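Local structure of glutamate receptor IIB (4WXJ) at residues T150-Y153 / F154-N158; L198-T201 / T202-Q205. The protein binds glutamate in this clamshell-shaped ligand-binding domain and probably works as a glutamate-gated ion channel of the postsynaptic muscle membrane. All blocks are in the same frame, centred on the assembly; numbering follows the deposited sequence.

Interaction 1: T150-Y153 / F154-N158. With GLU (glutamic acid), chain C.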
loop_
_atom_site.group_PDB
_atom_site.type_symbol
_atom_site.label_atom_id
_atom_site.label_comp_id
_atom_site.label_asym_id
_atom_site.label_seq_id
_atom_site.Cartn_x
_atom_site.Cartn_y
_atom_site.Cartn_z
ATOM N N THR A 150 1.451 -0.158 7.703
ATOM C CA THR A 150 1.135 -1.252 8.614
ATOM C C THR A 150 2.036 -1.178 9.846
ATOM O O THR A 150 1.619 -1.534 10.948
ATOM C CB THR A 150 1.279 -2.622 7.933
ATOM O OG1 THR A 150 0.359 -2.704 6.836
ATOM C CG2 THR A 150 0.981 -3.749 8.915
ATOM N N SER A 151 3.268 -0.711 9.656
ATOM C CA SER A 151 4.154 -0.428 10.784
ATOM C C SER A 151 3.537 0.628 11.691
ATOM O O SER A 151 3.651 0.549 12.915
ATOM C CB SER A 151 5.526 0.045 10.304
ATOM O OG SER A 151 6.316 -1.043 9.864
ATOM N N VAL A 152 2.891 1.619 11.081
ATOM C CA VAL A 152 2.254 2.696 11.831
ATOM C C VAL A 152 1.141 2.158 12.719
ATOM O O VAL A 152 0.940 2.645 13.830
ATOM C CB VAL A 152 1.677 3.781 10.892
ATOM C CG1 VAL A 152 0.900 4.831 11.684
ATOM C CG2 VAL A 152 2.788 4.439 10.087
ATOM N N TYR A 153 0.415 1.157 12.224
ATOM C CA TYR A 153 -0.702 0.589 12.972
ATOM C C TYR A 153 -0.236 0.048 14.320
ATOM O O TYR A 153 -0.921 0.195 15.327
ATOM C CB TYR A 153 -1.382 -0.526 12.170
ATOM C CG TYR A 153 -2.427 -1.285 12.964
ATOM C CD1 TYR A 153 -2.092 -2.431 13.674
ATOM C CD2 TYR A 153 -3.746 -0.850 13.007
ATOM C CE1 TYR A 153 -3.041 -3.124 14.406
ATOM C CE2 TYR A 153 -4.702 -1.538 13.736
ATOM C CZ TYR A 153 -4.343 -2.673 14.434
ATOM O OH TYR A 153 -5.292 -3.358 15.158
ATOM N N PHE A 154 0.937 -0.577 14.330
ATOM C CA PHE A 154 1.472 -1.175 15.548
ATOM C C PHE A 154 2.287 -0.181 16.373
ATOM O O PHE A 154 2.161 -0.136 17.595
ATOM C CB PHE A 154 2.329 -2.392 15.200
ATOM C CG PHE A 154 1.542 -3.540 14.633
ATOM C CD1 PHE A 154 0.821 -4.379 15.465
ATOM C CD2 PHE A 154 1.521 -3.776 13.268
ATOM C CE1 PHE A 154 0.093 -5.433 14.946
ATOM C CE2 PHE A 154 0.795 -4.829 12.744
ATOM C CZ PHE A 154 0.080 -5.658 13.584
ATOM N N SER A 155 3.113 0.620 15.709
ATOM C CA SER A 155 4.020 1.521 16.418
ATOM C C SER A 155 3.279 2.654 17.137
ATOM O O SER A 155 3.772 3.182 18.134
ATOM C CB SER A 155 5.053 2.105 15.449
ATOM O OG SER A 155 4.445 2.945 14.484
ATOM N N GLU A 156 2.096 3.013 16.643
ATOM C CA GLU A 156 1.328 4.124 17.210
ATOM C C GLU A 156 0.231 3.671 18.175
ATOM O O GLU A 156 -0.361 4.492 18.876
ATOM C CB GLU A 156 0.698 4.956 16.088
ATOM C CG GLU A 156 1.707 5.675 15.203
ATOM C CD GLU A 156 2.488 6.738 15.954
ATOM O OE1 GLU A 156 1.863 7.526 16.697
ATOM O OE2 GLU A 156 3.727 6.781 15.804
ATOM N N SER A 157 -0.041 2.372 18.213
ATOM C CA SER A 157 -1.134 1.851 19.030
ATOM C C SER A 157 -0.814 1.868 20.524
ATOM O O SER A 157 0.333 1.679 20.926
ATOM C CB SER A 157 -1.478 0.425 18.598
ATOM O OG SER A 157 -2.575 -0.081 19.337
ATOM N N ASN A 158 -1.844 2.107 21.335
ATOM C CA ASN A 158 -1.732 1.995 22.786
ATOM C C ASN A 158 -2.225 0.629 23.259
ATOM O O ASN A 158 -2.041 0.258 24.417
ATOM C CB ASN A 158 -2.524 3.108 23.476
ATOM C CG ASN A 158 -2.256 3.173 24.973
ATOM O OD1 ASN A 158 -1.123 2.986 25.425
ATOM N ND2 ASN A 158 -3.302 3.433 25.749
HETATM N N GLU C . -0.113 0.950 1.790
HETATM C CA GLU C . 0.997 1.008 2.780
HETATM C C GLU C . 1.566 2.420 2.857
HETATM O O GLU C . 1.004 3.349 2.273
HETATM C CB GLU C . 2.091 0.010 2.408
HETATM C CG GLU C . 1.723 -1.446 2.650
HETATM C CD GLU C . 1.888 -1.883 4.100
HETATM O OE1 GLU C . 1.443 -3.001 4.431
HETATM O OE2 GLU C . 2.463 -1.120 4.909
HETATM O OXT GLU C . 2.587 2.671 3.501
#
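Thr150 and Phe154, one turn apart on helix 149-155, lie side by side and point the same way, Thr150 CG2 resting 4.0 Å from Phe154 CE2. The other branch of the threonine faces the bound glutamate. With OG1 beside its own backbone N (chi1 -61°), Thr150 offers two donors to the distal carboxylate: OG1 bonds to ligand OE1 at 2.7 Å and the amide N to OE2 at 3.1 Å, the latter nearly straight. Ala149 N at the helix start also donates to the ligand.

Behind this first shell, Tyr153 packs edge-to-face on Phe154. Tyr153 CD1 stands 3.6 Å above the plane of the Phe154 ring, over the centre, and the two ring planes are close to perpendicular at 85°. The Phe154 ring is further enclosed by Trp166 and Ala165 of helix 160-171 and by Phe221. Replacing Phe154 with an alanine would probably leave the Tyr153 edge without the ring face it meets and open a gap beside Thr150 CG2 and against Trp166 and Ala165.

Farther out, the final turn is tied by its backbone. Ser151 O accepts from Ser155 N at 2.8 Å and also from Ser155 OG at 3.0 Å; with OG held between the backbone N and the carbonyl carbon (chi1 66°), the hydroxyl reaches back to that oxygen from above the carbonyl plane. Glu156 N bonds to Val152 O, while the CG of Glu156 packs against Val152 CG1. The Ser151 hydroxyl is bonded to Thr144 and the carbonyl of Ile145, which ties the start of the helix to residues 144-145. An anion set at a helix N-terminus, met by N-H and hydroxyl donors, is likely to be favoured by the helix dipole, consistent with recognition of the ligand's acidic side chain here.

Interaction 2: L198-T201 / T202-Q205. With GLU (glutamic acid), chain C.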
loop_
_atom_site.group_PDB
_atom_site.type_symbol
_atom_site.label_atom_id
_atom_site.label_comp_id
_atom_site.label_asym_id
_atom_site.label_seq_id
_atom_site.Cartn_x
_atom_site.Cartn_y
_atom_site.Cartn_z
ATOM N N LEU A 198 2.808 -9.402 8.060
ATOM C CA LEU A 198 1.678 -8.542 8.376
ATOM C C LEU A 198 1.522 -7.499 7.278
ATOM O O LEU A 198 2.440 -6.721 7.007
ATOM C CB LEU A 198 1.881 -7.883 9.739
ATOM C CG LEU A 198 1.695 -8.821 10.932
ATOM C CD1 LEU A 198 2.712 -8.513 12.014
ATOM C CD2 LEU A 198 0.281 -8.721 11.478
ATOM N N MET A 199 0.358 -7.495 6.636
ATOM C CA MET A 199 0.145 -6.673 5.453
ATOM C C MET A 199 -1.318 -6.294 5.294
ATOM O O MET A 199 -2.183 -6.784 6.017
ATOM C CB MET A 199 0.627 -7.414 4.205
ATOM C CG MET A 199 -0.151 -8.685 3.907
ATOM S SD MET A 199 0.632 -9.725 2.656
ATOM C CE MET A 199 0.702 -8.604 1.259
ATOM N N GLU A 200 -1.581 -5.420 4.332
ATOM C CA GLU A 200 -2.927 -4.943 4.077
ATOM C C GLU A 200 -3.731 -5.987 3.308
ATOM O O GLU A 200 -3.192 -6.694 2.454
ATOM C CB GLU A 200 -2.865 -3.617 3.321
ATOM C CG GLU A 200 -2.297 -2.494 4.184
ATOM C CD GLU A 200 -1.979 -1.232 3.405
ATOM O OE1 GLU A 200 -1.846 -1.306 2.168
ATOM O OE2 GLU A 200 -1.858 -0.163 4.040
ATOM N N THR A 201 -5.017 -6.084 3.632
ATOM C CA THR A 201 -5.873 -7.156 3.130
ATOM C C THR A 201 -5.994 -7.151 1.608
ATOM O O THR A 201 -6.135 -8.206 0.986
ATOM C CB THR A 201 -7.277 -7.064 3.743
ATOM O OG1 THR A 201 -7.788 -5.735 3.574
ATOM C CG2 THR A 201 -7.224 -7.396 5.224
ATOM N N THR A 202 -5.937 -5.964 1.017
ATOM C CA THR A 202 -5.958 -5.829 -0.433
ATOM C C THR A 202 -4.795 -6.582 -1.062
ATOM O O THR A 202 -4.984 -7.462 -1.907
ATOM C CB THR A 202 -5.883 -4.353 -0.855
ATOM O OG1 THR A 202 -4.824 -3.703 -0.136
ATOM C CG2 THR A 202 -7.192 -3.654 -0.557
ATOM N N ASN A 203 -3.588 -6.231 -0.636
ATOM C CA ASN A 203 -2.379 -6.841 -1.167
ATOM C C ASN A 203 -2.295 -8.316 -0.806
ATOM O O ASN A 203 -1.799 -9.126 -1.587
ATOM C CB ASN A 203 -1.145 -6.102 -0.649
ATOM C CG ASN A 203 -1.136 -4.640 -1.045
ATOM O OD1 ASN A 203 -1.588 -4.281 -2.131
ATOM N ND2 ASN A 203 -0.626 -3.788 -0.162
ATOM N N LEU A 204 -2.782 -8.659 0.382
ATOM C CA LEU A 204 -2.788 -10.042 0.834
ATOM C C LEU A 204 -3.654 -10.893 -0.084
ATOM O O LEU A 204 -3.258 -11.989 -0.481
ATOM C CB LEU A 204 -3.294 -10.139 2.276
ATOM C CG LEU A 204 -3.059 -11.486 2.970
ATOM C CD1 LEU A 204 -2.880 -11.284 4.464
ATOM C CD2 LEU A 204 -4.200 -12.456 2.710
ATOM N N GLN A 205 -4.837 -10.382 -0.415
ATOM C CA GLN A 205 -5.753 -11.084 -1.307
ATOM C C GLN A 205 -5.100 -11.323 -2.660
ATOM O O GLN A 205 -5.195 -12.414 -3.220
ATOM C CB GLN A 205 -7.047 -10.288 -1.491
ATOM C CG GLN A 205 -8.080 -10.984 -2.377
ATOM C CD GLN A 205 -9.233 -10.078 -2.769
ATOM O OE1 GLN A 205 -9.200 -8.869 -2.539
ATOM N NE2 GLN A 205 -10.264 -10.665 -3.368
HETATM N N GLU C . -0.113 0.950 1.790
HETATM C CA GLU C . 0.997 1.008 2.780
HETATM C C GLU C . 1.566 2.420 2.857
HETATM O O GLU C . 1.004 3.349 2.273
HETATM C CB GLU C . 2.091 0.010 2.408
HETATM C CG GLU C . 1.723 -1.446 2.650
HETATM C CD GLU C . 1.888 -1.883 4.100
HETATM O OE1 GLU C . 1.443 -3.001 4.431
HETATM O OE2 GLU C . 2.463 -1.120 4.909
HETATM O OXT GLU C . 2.587 2.671 3.501
HETATM O O HOH W 1 0.593 -4.374 2.353
#
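Glu200 and Leu204 join the end of strand 195-200 to helix 201-208: Glu200, at the N-cap, accepts the Leu204 amide on its carbonyl O at 2.9 Å. Gln205 N repeats the pattern one residue on, bonding to Thr201 O.

The charged contact is with the ligand. The Glu200 side chain, extended beyond CG (chi2 169°), brings its carboxylate to the amino group of glutamate, whose N donates to OE1 at 2.9 Å and more weakly to OE2. Thr98 bonds to OE2 and Tyr226 to OE1, so both oxygens have second partners; Tyr226 is also bonded to Thr202.

One water links strand, helix and ligand. It accepts from Glu200 N and from Asn203 ND2, the latter at 2.9 Å, and donates to ligand OE1 at 2.6 Å. Asp96 and Tyr21 bond to the amide of Asn203 and orient it.

Apolar packing completes the contact: Met199 crosses Leu204 at about a right angle, CG 3.8 Å from CD1, and its CE reaches Asn203 CB. The carboxylate is thus matched to the ligand's ammonium, and the attraction between them probably favours an alpha-amino acid in this pocket.

In the fold
Both interactions belong to the same lobe of the clamshell and grip the glutamate from two directions, although their centres lie about 16 Å apart. They touch directly: Phe154 CZ packs 3.7 Å from Leu198 CD2, and Thr150 OG1 lies 3.8 Å from Glu200 CG, so the threonine hydroxyl and the acid's chain are neighbours at the ligand. Interaction 1 supplies donors to the distal carboxylate, whereas interaction 2 supplies an acceptor to the amino group; ligand OE1 is where they converge, taking the Thr150 hydroxyl and the water held by residues 198-205. Asp96, Thr98 and Arg103 also bond to the glutamate, from the opposing lobe, consistent with agonist-driven closure of the cleft as in related glutamate receptors.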